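Local coordinates for uncharacterized protein (Gallus gallus, PDB 3WXB), which reduces carbonyl compounds with NADPH or NADH, as a member of the short-chain dehydrogenase/reductase family, at residues A173-S178 / V224-G229; T139-P144 / K202-M207; L113-G118 / L145-A150. All blocks are in the same frame, centred on the assembly; numbering follows the deposited sequence.

Contact 1: A173-S178 / V224-G229; sequences AIINIS and VALHPG. With NDP (NADPH dihydro-nicotinamide-adenine-dinucleotide phosphate), chain C.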
loop_
_atom_site.group_PDB
_atom_site.type_symbol
_atom_site.label_atom_id
_atom_site.label_comp_id
_atom_site.label_asym_id
_atom_site.label_seq_id
_atom_site.Cartn_x
_atom_site.Cartn_y
_atom_site.Cartn_z
ATOM N N ALA A 173 9.704 6.660 -19.073
ATOM C CA ALA A 173 9.687 5.764 -17.871
ATOM C C ALA A 173 9.242 6.532 -16.599
ATOM O O ALA A 173 9.586 7.699 -16.460
ATOM C CB ALA A 173 11.077 5.172 -17.600
ATOM N N ILE A 174 8.558 5.858 -15.702
ATOM C CA ILE A 174 8.288 6.308 -14.359
ATOM C C ILE A 174 9.045 5.391 -13.414
ATOM O O ILE A 174 8.908 4.213 -13.460
ATOM C CB ILE A 174 6.781 6.276 -14.042
ATOM C CG1 ILE A 174 6.013 7.250 -14.915
ATOM C CG2 ILE A 174 6.534 6.538 -12.583
ATOM C CD1 ILE A 174 4.609 6.945 -15.056
ATOM N N ILE A 175 9.860 5.975 -12.586
ATOM C CA ILE A 175 10.625 5.272 -11.628
ATOM C C ILE A 175 10.091 5.621 -10.226
ATOM O O ILE A 175 10.150 6.730 -9.822
ATOM C CB ILE A 175 12.118 5.646 -11.696
ATOM C CG1 ILE A 175 12.625 5.624 -13.123
ATOM C CG2 ILE A 175 12.943 4.803 -10.779
ATOM C CD1 ILE A 175 12.153 4.428 -13.883
ATOM N N ASN A 176 9.577 4.645 -9.517
ATOM C CA ASN A 176 9.149 4.841 -8.144
ATOM C C ASN A 176 10.134 4.331 -7.119
ATOM O O ASN A 176 10.378 3.162 -7.073
ATOM C CB ASN A 176 7.775 4.254 -7.946
ATOM C CG ASN A 176 6.758 4.954 -8.735
ATOM O OD1 ASN A 176 6.826 6.120 -8.879
ATOM N ND2 ASN A 176 5.848 4.235 -9.291
ATOM N N ILE A 177 10.704 5.219 -6.303
ATOM C CA ILE A 177 11.697 4.764 -5.333
ATOM C C ILE A 177 10.948 4.175 -4.112
ATOM O O ILE A 177 10.384 4.939 -3.287
ATOM C CB ILE A 177 12.646 5.879 -4.887
ATOM C CG1 ILE A 177 13.259 6.587 -6.104
ATOM C CG2 ILE A 177 13.729 5.298 -3.907
ATOM C CD1 ILE A 177 14.136 5.600 -7.023
ATOM N N SER A 178 11.017 2.856 -3.953
ATOM C CA SER A 178 10.220 2.152 -2.979
ATOM C C SER A 178 11.183 1.614 -1.938
ATOM O O SER A 178 12.272 2.159 -1.789
ATOM C CB SER A 178 9.445 1.042 -3.687
ATOM O OG SER A 178 8.482 0.415 -2.847
ATOM N N VAL A 224 8.720 1.063 -13.053
ATOM C CA VAL A 224 9.466 0.114 -12.231
ATOM C C VAL A 224 9.579 0.683 -10.803
ATOM O O VAL A 224 9.558 1.900 -10.662
ATOM C CB VAL A 224 10.886 -0.166 -12.767
ATOM C CG1 VAL A 224 11.829 1.075 -12.654
ATOM C CG2 VAL A 224 11.496 -1.376 -12.059
ATOM N N ALA A 225 9.672 -0.187 -9.800
ATOM C CA ALA A 225 9.858 0.214 -8.390
ATOM C C ALA A 225 11.277 -0.191 -8.058
ATOM O O ALA A 225 11.643 -1.346 -8.361
ATOM C CB ALA A 225 8.885 -0.600 -7.493
ATOM N N LEU A 226 12.070 0.686 -7.438
ATOM C CA LEU A 226 13.427 0.345 -6.999
ATOM C C LEU A 226 13.628 0.442 -5.494
ATOM O O LEU A 226 13.183 1.415 -4.849
ATOM C CB LEU A 226 14.449 1.317 -7.623
ATOM C CG LEU A 226 14.528 1.371 -9.157
ATOM C CD1 LEU A 226 15.639 2.303 -9.633
ATOM C CD2 LEU A 226 14.694 -0.016 -9.705
ATOM N N HIS A 227 14.306 -0.527 -4.934
ATOM C CA HIS A 227 14.819 -0.402 -3.596
ATOM C C HIS A 227 16.253 0.080 -3.695
ATOM O O HIS A 227 17.065 -0.594 -4.347
ATOM C CB HIS A 227 14.788 -1.776 -2.903
ATOM C CG HIS A 227 15.418 -1.763 -1.549
ATOM N ND1 HIS A 227 15.007 -0.877 -0.561
ATOM C CD2 HIS A 227 16.451 -2.467 -1.029
ATOM C CE1 HIS A 227 15.768 -1.051 0.509
ATOM N NE2 HIS A 227 16.645 -2.009 0.257
ATOM N N PRO A 228 16.590 1.238 -3.063
ATOM C CA PRO A 228 17.887 1.919 -3.180
ATOM C C PRO A 228 18.896 1.351 -2.254
ATOM O O PRO A 228 20.038 1.747 -2.287
ATOM C CB PRO A 228 17.558 3.371 -2.824
ATOM C CG PRO A 228 16.405 3.230 -1.861
ATOM C CD PRO A 228 15.590 2.084 -2.329
ATOM N N GLY A 229 18.493 0.389 -1.453
ATOM C CA GLY A 229 19.390 -0.170 -0.473
ATOM C C GLY A 229 19.123 0.551 0.867
ATOM O O GLY A 229 18.205 1.341 0.968
HETATM P PA NDP C . 15.618 11.986 3.005
HETATM O O1A NDP C . 14.769 12.046 4.232
HETATM O O2A NDP C . 17.006 12.137 3.180
HETATM O O5B NDP C . 15.186 12.990 1.984
HETATM C C5B NDP C . 13.760 13.199 1.785
HETATM C C4B NDP C . 13.601 14.059 0.579
HETATM O O4B NDP C . 12.139 14.090 0.122
HETATM C C3B NDP C . 13.951 15.543 0.844
HETATM O O3B NDP C . 14.320 16.100 -0.486
HETATM C C2B NDP C . 12.584 16.120 1.252
HETATM O O2B NDP C . 12.484 17.554 1.109
HETATM C C1B NDP C . 11.647 15.432 0.221
HETATM N N9A NDP C . 10.178 15.457 0.744
HETATM C C8A NDP C . 9.622 14.875 1.835
HETATM N N7A NDP C . 8.319 15.217 1.878
HETATM C C5A NDP C . 8.092 16.103 0.922
HETATM C C6A NDP C . 6.981 16.757 0.543
HETATM N N6A NDP C . 5.849 16.584 1.248
HETATM N N1A NDP C . 7.004 17.560 -0.534
HETATM C C2A NDP C . 8.148 17.688 -1.281
HETATM N N3A NDP C . 9.294 17.024 -0.862
HETATM C C4A NDP C . 9.226 16.221 0.194
HETATM O O3 NDP C . 15.199 10.537 2.356
HETATM P PN NDP C . 16.162 9.658 1.402
HETATM O O1N NDP C . 16.842 8.682 2.245
HETATM O O2N NDP C . 16.906 10.515 0.461
HETATM O O5D NDP C . 14.959 8.864 0.638
HETATM C C5D NDP C . 14.503 9.151 -0.700
HETATM C C4D NDP C . 13.587 7.999 -1.142
HETATM O O4D NDP C . 14.283 6.770 -0.997
HETATM C C3D NDP C . 12.385 7.916 -0.157
HETATM O O3D NDP C . 11.255 7.638 -0.976
HETATM C C2D NDP C . 12.685 6.780 0.734
HETATM O O2D NDP C . 11.500 6.165 1.233
HETATM C C1D NDP C . 13.457 5.860 -0.182
HETATM N N1N NDP C . 14.296 4.907 0.589
HETATM C C2N NDP C . 15.357 5.318 1.411
HETATM C C3N NDP C . 16.115 4.374 2.110
HETATM C C7N NDP C . 17.224 4.730 2.900
HETATM O O7N NDP C . 17.830 3.851 3.518
HETATM N N7N NDP C . 17.651 6.029 2.842
HETATM C C4N NDP C . 15.780 3.006 2.035
HETATM C C5N NDP C . 14.720 2.556 1.237
HETATM C C6N NDP C . 13.947 3.491 0.528
HETATM P P2B NDP C . 12.816 18.541 2.393
HETATM O O1X NDP C . 11.995 19.671 1.934
HETATM O O2X NDP C . 14.283 18.616 2.341
HETATM O O3X NDP C . 12.249 17.826 3.568
#
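Both backbone polar atoms of N176 are taken up by the adjoining strand: N176 N donates to V224 O at 3.0 Å, almost straight at 171°, and N176 O accepts from L226 N. Bonds from V224 N to I174 O and from S178 N to L226 O extend this parallel ladder, in which I175 pairs with V224, N176 with A225 and I177 with L226. The apolar contacts gather on the face of the sheet that I175 shares with V224 and L226, where helix 247-260 also packs. I175 CD1 lies alongside V224 CG1 at 3.6 Å, and I175 CG2, anti to the backbone N with CG1 beside it (chi1 -47°), reaches L226 CD1 at 3.9 Å. The N176 amide, on the other face, bonds to N115 and T209. Beyond the ladder P228 lies between S178 and the cofactor, with CD 3.4 Å from S178 O and CG 3.4 Å from nicotinamide C6N. I177 CG2 lies 3.3 Å from O4D of the nicotinamide ribose. Replacing P228 by a glycine would probably open a gap between S178 and the nicotinamide, leaving that ring less firmly held. Adjacent parallel strands whose C-terminal ends receive the dinucleotide are characteristic of the Rossmann fold.

Contact 2: T139-P144 / K202-M207; sequences TNTIAP and KAALNM. With NDP (NADPH dihydro-nicotinamide-adenine-dinucleotide phosphate), chain C.
T141 and A204 mark the close-packed half of this contact, in which two helical segments running roughly parallel (24° between their axes, 8.5 Å apart at closest approach) press together through small groups. T141 CG2 meets A204 CB at 3.7 Å, while T141 OG1 is turned to S201 O, so the methyl branch serves the packing and the hydroxyl a helix backbone. Next to it L205 leads with CD1, which touches P144 CB at 3.8 Å, the two side chains crossing at about a right angle, and the same methyl lies 3.6 Å from N140 O. A204 also packs on C200 of the second subunit, which places these helices at the dimer interface.

The other half is looser and polar, facing the cofactor. The CB of K202 points away from helix 139-144, but a bend at chi2 (-64°) followed by an extended chain brings NZ back toward it. The nearest direct approach of the two side chains, N140 ND2 to K202 CE, is 4.1 Å, and the link is made by a water that donates to N140 O at 2.8 Å and accepts from K202 NZ at 2.7 Å. The helix has a wide pi-type turn here, and P144 has no N-H to offer the preceding turn. The N140 amide is occupied through ND2 by I119 O and S201 OG. K202 NZ also bonds to I177 O and, at 2.9 Å, to O3D of the nicotinamide ribose. Three bonds, to the water, I177 O and O3D, thus hold the lysine tip at that ribose, with Y198 one helical turn earlier. A water held between the backbone carbonyl of an asparagine and the lysine of a Tyr-x-x-x-Lys motif is consistent with the proton relay proposed for other short-chain dehydrogenases/reductases.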
loop_
_atom_site.group_PDB
_atom_site.type_symbol
_atom_site.label_atom_id
_atom_site.label_comp_id
_atom_site.label_asym_id
_atom_site.label_seq_id
_atom_site.Cartn_x
_atom_site.Cartn_y
_atom_site.Cartn_z
ATOM N N THR A 139 2.000 11.395 1.030
ATOM C CA THR A 139 3.341 11.734 0.519
ATOM C C THR A 139 4.008 10.570 -0.312
ATOM O O THR A 139 4.618 10.798 -1.377
ATOM C CB THR A 139 4.304 12.002 1.684
ATOM O OG1 THR A 139 3.774 13.072 2.495
ATOM C CG2 THR A 139 5.694 12.394 1.194
ATOM N N ASN A 140 3.910 9.356 0.219
ATOM C CA ASN A 140 4.631 8.206 -0.371
ATOM C C ASN A 140 3.907 7.508 -1.476
ATOM O O ASN A 140 4.515 6.796 -2.300
ATOM C CB ASN A 140 5.015 7.205 0.740
ATOM C CG ASN A 140 6.100 7.743 1.649
ATOM O OD1 ASN A 140 6.565 8.898 1.487
ATOM N ND2 ASN A 140 6.542 6.927 2.605
ATOM N N THR A 141 2.599 7.632 -1.495
ATOM C CA THR A 141 1.803 6.824 -2.424
ATOM C C THR A 141 0.928 7.654 -3.290
ATOM O O THR A 141 0.949 7.513 -4.516
ATOM C CB THR A 141 0.904 5.767 -1.680
ATOM O OG1 THR A 141 1.676 5.074 -0.693
ATOM C CG2 THR A 141 0.292 4.774 -2.691
ATOM N N ILE A 142 0.138 8.554 -2.685
ATOM C CA ILE A 142 -0.771 9.340 -3.527
ATOM C C ILE A 142 0.019 10.356 -4.396
ATOM O O ILE A 142 -0.310 10.539 -5.566
ATOM C CB ILE A 142 -1.870 10.110 -2.675
ATOM C CG1 ILE A 142 -2.733 9.114 -1.883
ATOM C CG2 ILE A 142 -2.734 11.037 -3.590
ATOM C CD1 ILE A 142 -3.847 9.791 -0.891
ATOM N N ALA A 143 1.024 11.009 -3.835
ATOM C CA ALA A 143 1.773 12.008 -4.599
ATOM C C ALA A 143 2.448 11.349 -5.859
ATOM O O ALA A 143 2.411 11.926 -6.935
ATOM C CB ALA A 143 2.808 12.622 -3.762
ATOM N N PRO A 144 3.050 10.140 -5.717
ATOM C CA PRO A 144 3.602 9.548 -6.989
ATOM C C PRO A 144 2.535 9.306 -7.983
ATOM O O PRO A 144 2.783 9.542 -9.160
ATOM C CB PRO A 144 4.244 8.222 -6.508
ATOM C CG PRO A 144 4.815 8.678 -5.174
ATOM C CD PRO A 144 3.629 9.450 -4.558
ATOM N N LYS A 202 4.704 1.914 1.282
ATOM C CA LYS A 202 5.630 1.351 0.239
ATOM C C LYS A 202 5.076 0.123 -0.454
ATOM O O LYS A 202 5.281 -0.044 -1.652
ATOM C CB LYS A 202 7.016 1.127 0.815
ATOM C CG LYS A 202 7.700 2.447 1.278
ATOM C CD LYS A 202 7.939 3.397 0.058
ATOM C CE LYS A 202 9.031 4.529 0.394
ATOM N NZ LYS A 202 9.263 5.491 -0.801
ATOM N N ALA A 203 4.354 -0.735 0.278
ATOM C CA ALA A 203 3.630 -1.823 -0.379
ATOM C C ALA A 203 2.572 -1.275 -1.348
ATOM O O ALA A 203 2.430 -1.781 -2.459
ATOM C CB ALA A 203 2.975 -2.828 0.694
ATOM N N ALA A 204 1.869 -0.199 -0.960
ATOM C CA ALA A 204 0.898 0.410 -1.839
ATOM C C ALA A 204 1.542 1.058 -3.086
ATOM O O ALA A 204 0.904 1.080 -4.145
ATOM C CB ALA A 204 0.039 1.502 -1.055
ATOM N N LEU A 205 2.745 1.604 -2.918
ATOM C CA LEU A 205 3.508 2.185 -4.013
ATOM C C LEU A 205 3.927 1.029 -4.973
ATOM O O LEU A 205 3.981 1.231 -6.180
ATOM C CB LEU A 205 4.812 2.811 -3.462
ATOM C CG LEU A 205 5.741 3.525 -4.483
ATOM C CD1 LEU A 205 5.057 4.715 -5.230
ATOM C CD2 LEU A 205 7.033 4.036 -3.824
ATOM N N ASN A 206 4.282 -0.134 -4.418
ATOM C CA ASN A 206 4.616 -1.279 -5.298
ATOM C C ASN A 206 3.406 -1.654 -6.126
ATOM O O ASN A 206 3.507 -1.883 -7.331
ATOM C CB ASN A 206 5.138 -2.416 -4.468
ATOM C CG ASN A 206 6.512 -2.102 -3.891
ATOM O OD1 ASN A 206 7.159 -1.121 -4.308
ATOM N ND2 ASN A 206 7.007 -2.962 -3.018
ATOM N N MET A 207 2.239 -1.677 -5.466
ATOM C CA MET A 207 0.978 -1.841 -6.126
ATOM C C MET A 207 0.744 -0.810 -7.182
ATOM O O MET A 207 0.336 -1.161 -8.324
ATOM C CB MET A 207 -0.222 -1.937 -5.123
ATOM C CG MET A 207 -1.602 -2.010 -5.839
ATOM S SD MET A 207 -1.774 -3.427 -7.068
ATOM C CE MET A 207 -2.151 -4.771 -5.950
HETATM P PA NDP C . 15.618 11.986 3.005
HETATM O O1A NDP C . 14.769 12.046 4.232
HETATM O O2A NDP C . 17.006 12.137 3.180
HETATM O O5B NDP C . 15.186 12.990 1.984
HETATM C C5B NDP C . 13.760 13.199 1.785
HETATM C C4B NDP C . 13.601 14.059 0.579
HETATM O O4B NDP C . 12.139 14.090 0.122
HETATM C C3B NDP C . 13.951 15.543 0.844
HETATM O O3B NDP C . 14.320 16.100 -0.486
HETATM C C2B NDP C . 12.584 16.120 1.252
HETATM O O2B NDP C . 12.484 17.554 1.109
HETATM C C1B NDP C . 11.647 15.432 0.221
HETATM N N9A NDP C . 10.178 15.457 0.744
HETATM C C8A NDP C . 9.622 14.875 1.835
HETATM N N7A NDP C . 8.319 15.217 1.878
HETATM C C5A NDP C . 8.092 16.103 0.922
HETATM C C6A NDP C . 6.981 16.757 0.543
HETATM N N6A NDP C . 5.849 16.584 1.248
HETATM N N1A NDP C . 7.004 17.560 -0.534
HETATM C C2A NDP C . 8.148 17.688 -1.281
HETATM N N3A NDP C . 9.294 17.024 -0.862
HETATM C C4A NDP C . 9.226 16.221 0.194
HETATM O O3 NDP C . 15.199 10.537 2.356
HETATM P PN NDP C . 16.162 9.658 1.402
HETATM O O1N NDP C . 16.842 8.682 2.245
HETATM O O2N NDP C . 16.906 10.515 0.461
HETATM O O5D NDP C . 14.959 8.864 0.638
HETATM C C5D NDP C . 14.503 9.151 -0.700
HETATM C C4D NDP C . 13.587 7.999 -1.142
HETATM O O4D NDP C . 14.283 6.770 -0.997
HETATM C C3D NDP C . 12.385 7.916 -0.157
HETATM O O3D NDP C . 11.255 7.638 -0.976
HETATM C C2D NDP C . 12.685 6.780 0.734
HETATM O O2D NDP C . 11.500 6.165 1.233
HETATM C C1D NDP C . 13.457 5.860 -0.182
HETATM N N1N NDP C . 14.296 4.907 0.589
HETATM C C2N NDP C . 15.357 5.318 1.411
HETATM C C3N NDP C . 16.115 4.374 2.110
HETATM C C7N NDP C . 17.224 4.730 2.900
HETATM O O7N NDP C . 17.830 3.851 3.518
HETATM N N7N NDP C . 17.651 6.029 2.842
HETATM C C4N NDP C . 15.780 3.006 2.035
HETATM C C5N NDP C . 14.720 2.556 1.237
HETATM C C6N NDP C . 13.947 3.491 0.528
HETATM P P2B NDP C . 12.816 18.541 2.393
HETATM O O1X NDP C . 11.995 19.671 1.934
HETATM O O2X NDP C . 14.283 18.616 2.341
HETATM O O3X NDP C . 12.249 17.826 3.568
HETATM O O HOH W 1 7.300 6.946 -1.854
#

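Contact 3: L113-G118 / L145-A150; sequences LINNAG and LLLSQA. With NDP (NADPH dihydro-nicotinamide-adenine-dinucleotide phosphate), chain C.
N115 and L147 each hold CG beside their own backbone N (chi1 -74° and -77°), and from these settings the two side chains slide past each other in opposite directions. The amide of N115 thereby brings OD1 to 3.6 Å from L147 CD1, a polar atom laid against a methyl. L113, on the same face of the strand, takes the other course: its CG stands opposite the backbone N (chi1 165°), and CD2 comes to 3.9 Å from S148 OG.

The contact is packing without a hydrogen bond of its own. N115 ND2 and S148 OG approach to 3.6 Å, yet each has its hydrogen-bond partners outside these two segments: N115 ND2 bonds to N176 OD1 on the neighbouring strand, and S148 OG to P144 O one turn back in its own helix and to Q212 OE1 of helix 196-216. N115 ND2 and S148 OG, both buried, are thus satisfied while strand and helix, almost antiparallel, keep their axes 9.6 Å apart.

Past N115 the chain leaves the helix for the cofactor. N116 O accepts a bond from O3D of the nicotinamide ribose at 2.9 Å, and G118 N makes a weak one, 3.4 Å long, to O4B of the adenosine ribose. T32 OG1 is hydrogen-bonded to both N116 N and A117 N. This Asn-Asn-Ala-Gly run, closing the strand that precedes the long helix, is the NNAG motif of the short-chain dehydrogenase/reductase fold.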
loop_
_atom_site.group_PDB
_atom_site.type_symbol
_atom_site.label_atom_id
_atom_site.label_comp_id
_atom_site.label_asym_id
_atom_site.label_seq_id
_atom_site.Cartn_x
_atom_site.Cartn_y
_atom_site.Cartn_z
ATOM N N LEU A 113 10.751 10.108 -15.189
ATOM C CA LEU A 113 10.160 10.785 -14.016
ATOM C C LEU A 113 10.569 9.933 -12.870
ATOM O O LEU A 113 10.248 8.735 -12.889
ATOM C CB LEU A 113 8.628 10.799 -14.078
ATOM C CG LEU A 113 7.904 11.161 -12.741
ATOM C CD1 LEU A 113 8.315 12.604 -12.349
ATOM C CD2 LEU A 113 6.388 11.127 -13.040
ATOM N N ILE A 114 11.300 10.495 -11.912
ATOM C CA ILE A 114 11.726 9.746 -10.747
ATOM C C ILE A 114 10.993 10.268 -9.495
ATOM O O ILE A 114 11.332 11.371 -8.976
ATOM C CB ILE A 114 13.241 9.840 -10.527
ATOM C CG1 ILE A 114 13.982 9.332 -11.820
ATOM C CG2 ILE A 114 13.667 9.004 -9.315
ATOM C CD1 ILE A 114 15.543 9.444 -11.753
ATOM N N ASN A 115 10.044 9.457 -9.000
ATOM C CA ASN A 115 9.343 9.739 -7.725
ATOM C C ASN A 115 10.146 9.297 -6.536
ATOM O O ASN A 115 10.124 8.125 -6.158
ATOM C CB ASN A 115 7.987 9.059 -7.723
ATOM C CG ASN A 115 6.987 9.761 -8.623
ATOM O OD1 ASN A 115 6.701 10.956 -8.445
ATOM N ND2 ASN A 115 6.413 9.013 -9.585
ATOM N N ASN A 116 10.877 10.216 -5.946
ATOM C CA ASN A 116 11.827 9.895 -4.914
ATOM C C ASN A 116 11.423 10.535 -3.574
ATOM O O ASN A 116 11.734 10.011 -2.503
ATOM C CB ASN A 116 13.203 10.401 -5.355
ATOM C CG ASN A 116 14.200 10.524 -4.199
ATOM O OD1 ASN A 116 14.830 9.547 -3.772
ATOM N ND2 ASN A 116 14.344 11.772 -3.664
ATOM N N ALA A 117 10.774 11.691 -3.641
ATOM C CA ALA A 117 10.406 12.403 -2.410
ATOM C C ALA A 117 9.710 11.423 -1.505
ATOM O O ALA A 117 8.774 10.799 -1.955
ATOM C CB ALA A 117 9.439 13.492 -2.731
ATOM N N GLY A 118 10.104 11.363 -0.230
ATOM C CA GLY A 118 9.304 10.627 0.729
ATOM C C GLY A 118 9.618 10.850 2.196
ATOM O O GLY A 118 10.626 11.465 2.521
ATOM N N LEU A 145 1.332 8.892 -7.548
ATOM C CA LEU A 145 0.232 8.756 -8.478
ATOM C C LEU A 145 -0.119 10.082 -9.212
ATOM O O LEU A 145 -0.277 10.135 -10.451
ATOM C CB LEU A 145 -1.005 8.184 -7.770
ATOM C CG LEU A 145 -2.273 8.341 -8.550
ATOM C CD1 LEU A 145 -2.367 7.260 -9.666
ATOM C CD2 LEU A 145 -3.495 8.287 -7.625
ATOM N N LEU A 146 -0.318 11.137 -8.420
ATOM C CA LEU A 146 -0.766 12.439 -8.921
ATOM C C LEU A 146 0.269 13.083 -9.825
ATOM O O LEU A 146 -0.079 13.675 -10.863
ATOM C CB LEU A 146 -1.006 13.384 -7.726
ATOM C CG LEU A 146 -2.394 13.454 -7.083
ATOM C CD1 LEU A 146 -3.296 12.317 -7.277
ATOM C CD2 LEU A 146 -2.329 13.901 -5.618
ATOM N N LEU A 147 1.516 12.940 -9.440
ATOM C CA LEU A 147 2.639 13.442 -10.248
ATOM C C LEU A 147 2.699 12.702 -11.612
ATOM O O LEU A 147 2.857 13.329 -12.666
ATOM C CB LEU A 147 3.929 13.315 -9.482
ATOM C CG LEU A 147 4.100 14.402 -8.407
ATOM C CD1 LEU A 147 5.084 13.959 -7.315
ATOM C CD2 LEU A 147 4.623 15.755 -9.052
ATOM N N SER A 148 2.561 11.379 -11.568
ATOM C CA SER A 148 2.473 10.573 -12.780
ATOM C C SER A 148 1.314 11.038 -13.676
ATOM O O SER A 148 1.502 11.225 -14.905
ATOM C CB SER A 148 2.397 9.066 -12.425
ATOM O OG SER A 148 3.601 8.722 -11.763
ATOM N N GLN A 149 0.136 11.264 -13.085
ATOM C CA GLN A 149 -1.004 11.754 -13.875
ATOM C C GLN A 149 -0.652 13.113 -14.511
ATOM O O GLN A 149 -0.944 13.345 -15.682
ATOM C CB GLN A 149 -2.261 11.946 -13.036
ATOM C CG GLN A 149 -3.046 10.700 -12.713
ATOM C CD GLN A 149 -4.099 10.976 -11.615
ATOM O OE1 GLN A 149 -4.016 11.967 -10.911
ATOM N NE2 GLN A 149 -5.055 10.067 -11.462
ATOM N N ALA A 150 -0.051 14.009 -13.730
ATOM C CA ALA A 150 0.196 15.364 -14.216
ATOM C C ALA A 150 1.311 15.392 -15.289
ATOM O O ALA A 150 1.290 16.226 -16.208
ATOM C CB ALA A 150 0.521 16.299 -13.038
HETATM P PA NDP C . 15.618 11.986 3.005
HETATM O O1A NDP C . 14.769 12.046 4.232
HETATM O O2A NDP C . 17.006 12.137 3.180
HETATM O O5B NDP C . 15.186 12.990 1.984
HETATM C C5B NDP C . 13.760 13.199 1.785
HETATM C C4B NDP C . 13.601 14.059 0.579
HETATM O O4B NDP C . 12.139 14.090 0.122
HETATM C C3B NDP C . 13.951 15.543 0.844
HETATM O O3B NDP C . 14.320 16.100 -0.486
HETATM C C2B NDP C . 12.584 16.120 1.252
HETATM O O2B NDP C . 12.484 17.554 1.109
HETATM C C1B NDP C . 11.647 15.432 0.221
HETATM N N9A NDP C . 10.178 15.457 0.744
HETATM C C8A NDP C . 9.622 14.875 1.835
HETATM N N7A NDP C . 8.319 15.217 1.878
HETATM C C5A NDP C . 8.092 16.103 0.922
HETATM C C6A NDP C . 6.981 16.757 0.543
HETATM N N6A NDP C . 5.849 16.584 1.248
HETATM N N1A NDP C . 7.004 17.560 -0.534
HETATM C C2A NDP C . 8.148 17.688 -1.281
HETATM N N3A NDP C . 9.294 17.024 -0.862
HETATM C C4A NDP C . 9.226 16.221 0.194
HETATM O O3 NDP C . 15.199 10.537 2.356
HETATM P PN NDP C . 16.162 9.658 1.402
HETATM O O1N NDP C . 16.842 8.682 2.245
HETATM O O2N NDP C . 16.906 10.515 0.461
HETATM O O5D NDP C . 14.959 8.864 0.638
HETATM C C5D NDP C . 14.503 9.151 -0.700
HETATM C C4D NDP C . 13.587 7.999 -1.142
HETATM O O4D NDP C . 14.283 6.770 -0.997
HETATM C C3D NDP C . 12.385 7.916 -0.157
HETATM O O3D NDP C . 11.255 7.638 -0.976
HETATM C C2D NDP C . 12.685 6.780 0.734
HETATM O O2D NDP C . 11.500 6.165 1.233
HETATM C C1D NDP C . 13.457 5.860 -0.182
HETATM N N1N NDP C . 14.296 4.907 0.589
HETATM C C2N NDP C . 15.357 5.318 1.411
HETATM C C3N NDP C . 16.115 4.374 2.110
HETATM C C7N NDP C . 17.224 4.730 2.900
HETATM O O7N NDP C . 17.830 3.851 3.518
HETATM N N7N NDP C . 17.651 6.029 2.842
HETATM C C4N NDP C . 15.780 3.006 2.035
HETATM C C5N NDP C . 14.720 2.556 1.237
HETATM C C6N NDP C . 13.947 3.491 0.528
HETATM P P2B NDP C . 12.816 18.541 2.393
HETATM O O1X NDP C . 11.995 19.671 1.934
HETATM O O2X NDP C . 14.283 18.616 2.341
HETATM O O3X NDP C . 12.249 17.826 3.568
#

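In the fold
The three contacts lie within one Rossmann-type domain, their centres 9 to 11 Å apart, and all touch the same NADPH. Contact 3 opens first along the chain and closes before contact 1 begins; contact 2 interlocks with both, each of its segments lying between the two segments of another contact. Strands 112-115, 173-177 and 222-227 are consecutive in the parallel sheet, so contacts 3 and 1 share it, while helix 130-160 serves contacts 2 and 3. Helix 196-216 of contact 2 meets contact 1 through K202 NZ and I177 O, and N206 OD1 and S178 OG. Sheet, helix layer and cofactor site are therefore joined into one unit, with contacts 2 and 3 also reaching the second subunit.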